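Xylulokinase (Brucella ovis, PDB 5VM1) probably catalyses the ATP-dependent phosphorylation of D-xylulose to D-xylulose 5-phosphate, as a member of the FGGY family of carbohydrate kinases. Local coordinates at residues Y410-I415 and I423-E428. Numbering follows the deposited sequence.
Sequences YWLKAI and IALPEE
I423, at the start of its strand, meets L412 and I415 with the delta methyl of its longer branch, a worked example of how the helix of a beta-alpha-beta unit is packed on the unit's second strand by aliphatic side chains. With CG1 beside the backbone N (chi1 -53°) and the branch then extended, I423 CD1 lies 3.6 Å from the carbonyl O of L412 and 3.7 Å from I415 CG2. The methyl thus lies against one turn of the helix, touching backbone at L412 and side chain at I415, and the two isoleucines cross at about a right angle. I423 CG2 and L412 CD2 make a looser approach at 4.4 Å. Two residues on, and on the same side of the strand, L425 comes round to the helix again, its CG anti to the backbone N (chi1 -167°); L412 CD1 lies 3.8 Å from L425 CD2 and 4.1 Å from L425 CD1. Of the fork of L412, therefore, CD1 meets L425, while CD2 only loosely approaches I423. The axes of segments 410-415 and 423-426 approach to 9.7 Å and run at 151°, the near-antiparallel course of a crossover helix on its sheet. In the C-terminal FGGY domain, strand 423-426 lies between parallel strand 399-402 and antiparallel strand 459-463, whose A401 and I463 also touch L412, while helix 367-390 packs against helix 409-419 through V378 on W411 and I382 on I415.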
loop_
_atom_site.group_PDB
_atom_site.type_symbol
_atom_site.label_atom_id
_atom_site.label_comp_id
_atom_site.label_asym_id
_atom_site.label_seq_id
_atom_site.Cartn_x
_atom_site.Cartn_y
_atom_site.Cartn_z
ATOM N N TYR A 410 -7.639 -22.398 -4.212
ATOM C CA TYR A 410 -7.790 -22.897 -2.850
ATOM C C TYR A 410 -7.761 -21.746 -1.861
ATOM O O TYR A 410 -8.606 -21.671 -0.962
ATOM C CB TYR A 410 -6.700 -23.918 -2.510
ATOM C CG TYR A 410 -7.069 -24.787 -1.330
ATOM C CD1 TYR A 410 -7.003 -24.295 -0.033
ATOM C CD2 TYR A 410 -7.521 -26.097 -1.523
ATOM C CE1 TYR A 410 -7.360 -25.078 1.040
ATOM C CE2 TYR A 410 -7.879 -26.895 -0.452
ATOM C CZ TYR A 410 -7.801 -26.376 0.832
ATOM O OH TYR A 410 -8.168 -27.152 1.911
ATOM N N TRP A 411 -6.797 -20.832 -2.022
ATOM C CA TRP A 411 -6.645 -19.739 -1.062
ATOM C C TRP A 411 -7.884 -18.871 -1.015
ATOM O O TRP A 411 -8.269 -18.400 0.059
ATOM C CB TRP A 411 -5.434 -18.869 -1.391
ATOM C CG TRP A 411 -4.681 -18.449 -0.169
ATOM C CD1 TRP A 411 -5.115 -18.506 1.130
ATOM C CD2 TRP A 411 -3.323 -17.996 -0.121
ATOM N NE1 TRP A 411 -4.112 -18.086 1.981
ATOM C CE2 TRP A 411 -3.003 -17.773 1.235
ATOM C CE3 TRP A 411 -2.350 -17.744 -1.096
ATOM C CZ2 TRP A 411 -1.752 -17.313 1.635
ATOM C CZ3 TRP A 411 -1.115 -17.281 -0.692
ATOM C CH2 TRP A 411 -0.826 -17.071 0.654
ATOM N N LEU A 412 -8.501 -18.623 -2.177
ATOM C CA LEU A 412 -9.689 -17.771 -2.234
ATOM C C LEU A 412 -10.882 -18.435 -1.569
ATOM O O LEU A 412 -11.641 -17.770 -0.850
ATOM C CB LEU A 412 -10.022 -17.412 -3.682
ATOM C CG LEU A 412 -8.956 -16.593 -4.392
ATOM C CD1 LEU A 412 -9.401 -16.319 -5.804
ATOM C CD2 LEU A 412 -8.719 -15.298 -3.632
ATOM N N LYS A 413 -11.073 -19.737 -1.810
ATOM C CA LYS A 413 -12.160 -20.455 -1.148
ATOM C C LYS A 413 -11.924 -20.519 0.356
ATOM O O LYS A 413 -12.864 -20.404 1.145
ATOM C CB LYS A 413 -12.288 -21.864 -1.724
ATOM C CG LYS A 413 -12.666 -21.897 -3.183
ATOM C CD LYS A 413 -13.248 -23.227 -3.580
ATOM C CE LYS A 413 -13.343 -23.355 -5.079
ATOM N NZ LYS A 413 -13.691 -24.728 -5.476
ATOM N N ALA A 414 -10.666 -20.663 0.768
ATOM C CA ALA A 414 -10.358 -20.662 2.191
ATOM C C ALA A 414 -10.665 -19.310 2.830
ATOM O O ALA A 414 -11.256 -19.257 3.914
ATOM C CB ALA A 414 -8.896 -21.043 2.411
ATOM N N ILE A 415 -10.284 -18.207 2.177
ATOM C CA ILE A 415 -10.522 -16.879 2.753
ATOM C C ILE A 415 -12.023 -16.563 2.804
ATOM O O ILE A 415 -12.522 -16.018 3.796
ATOM C CB ILE A 415 -9.728 -15.814 1.968
ATOM C CG1 ILE A 415 -8.231 -16.130 2.051
ATOM C CG2 ILE A 415 -9.993 -14.434 2.514
ATOM C CD1 ILE A 415 -7.349 -15.356 1.072
ATOM N N ILE A 423 -15.925 -13.484 -2.406
ATOM C CA ILE A 423 -14.726 -12.792 -2.896
ATOM C C ILE A 423 -14.819 -12.666 -4.412
ATOM O O ILE A 423 -14.872 -13.682 -5.121
ATOM C CB ILE A 423 -13.425 -13.527 -2.530
ATOM C CG1 ILE A 423 -13.337 -13.817 -1.036
ATOM C CG2 ILE A 423 -12.233 -12.718 -2.996
ATOM C CD1 ILE A 423 -11.941 -14.233 -0.633
ATOM N N ALA A 424 -14.728 -11.431 -4.909
ATOM C CA ALA A 424 -14.782 -11.151 -6.339
ATOM C C ALA A 424 -13.378 -11.151 -6.926
ATOM O O ALA A 424 -12.486 -10.452 -6.439
ATOM C CB ALA A 424 -15.452 -9.804 -6.602
ATOM N N LEU A 425 -13.192 -11.936 -7.971
ATOM C CA LEU A 425 -11.931 -12.026 -8.674
ATOM C C LEU A 425 -12.038 -11.234 -9.977
ATOM O O LEU A 425 -12.936 -11.510 -10.793
ATOM C CB LEU A 425 -11.610 -13.492 -8.940
ATOM C CG LEU A 425 -10.207 -13.832 -9.393
ATOM C CD1 LEU A 425 -9.200 -13.196 -8.447
ATOM C CD2 LEU A 425 -10.095 -15.332 -9.383
ATOM N N PRO A 426 -11.217 -10.212 -10.187
ATOM C CA PRO A 426 -11.399 -9.344 -11.355
ATOM C C PRO A 426 -11.065 -10.013 -12.677
ATOM O O PRO A 426 -10.339 -11.009 -12.753
ATOM C CB PRO A 426 -10.434 -8.185 -11.087
ATOM C CG PRO A 426 -10.207 -8.210 -9.656
ATOM C CD PRO A 426 -10.296 -9.627 -9.213
ATOM N N GLU A 427 -11.607 -9.421 -13.740
ATOM C CA GLU A 427 -11.148 -9.752 -15.077
ATOM C C GLU A 427 -9.656 -9.424 -15.165
ATOM O O GLU A 427 -9.075 -8.778 -14.281
ATOM C CB GLU A 427 -11.963 -9.001 -16.139
ATOM N N GLU A 428 -9.005 -9.969 -16.182
ATOM C CA GLU A 428 -7.590 -9.694 -16.349
ATOM C C GLU A 428 -7.360 -8.246 -16.779
ATOM O O GLU A 428 -8.126 -7.674 -17.563
ATOM C CB GLU A 428 -6.964 -10.665 -17.347
ATOM C CG GLU A 428 -7.872 -11.106 -18.477
ATOM C CD GLU A 428 -7.454 -12.462 -19.009
ATOM O OE1 GLU A 428 -8.021 -12.917 -20.031
ATOM O OE2 GLU A 428 -6.550 -13.071 -18.389
#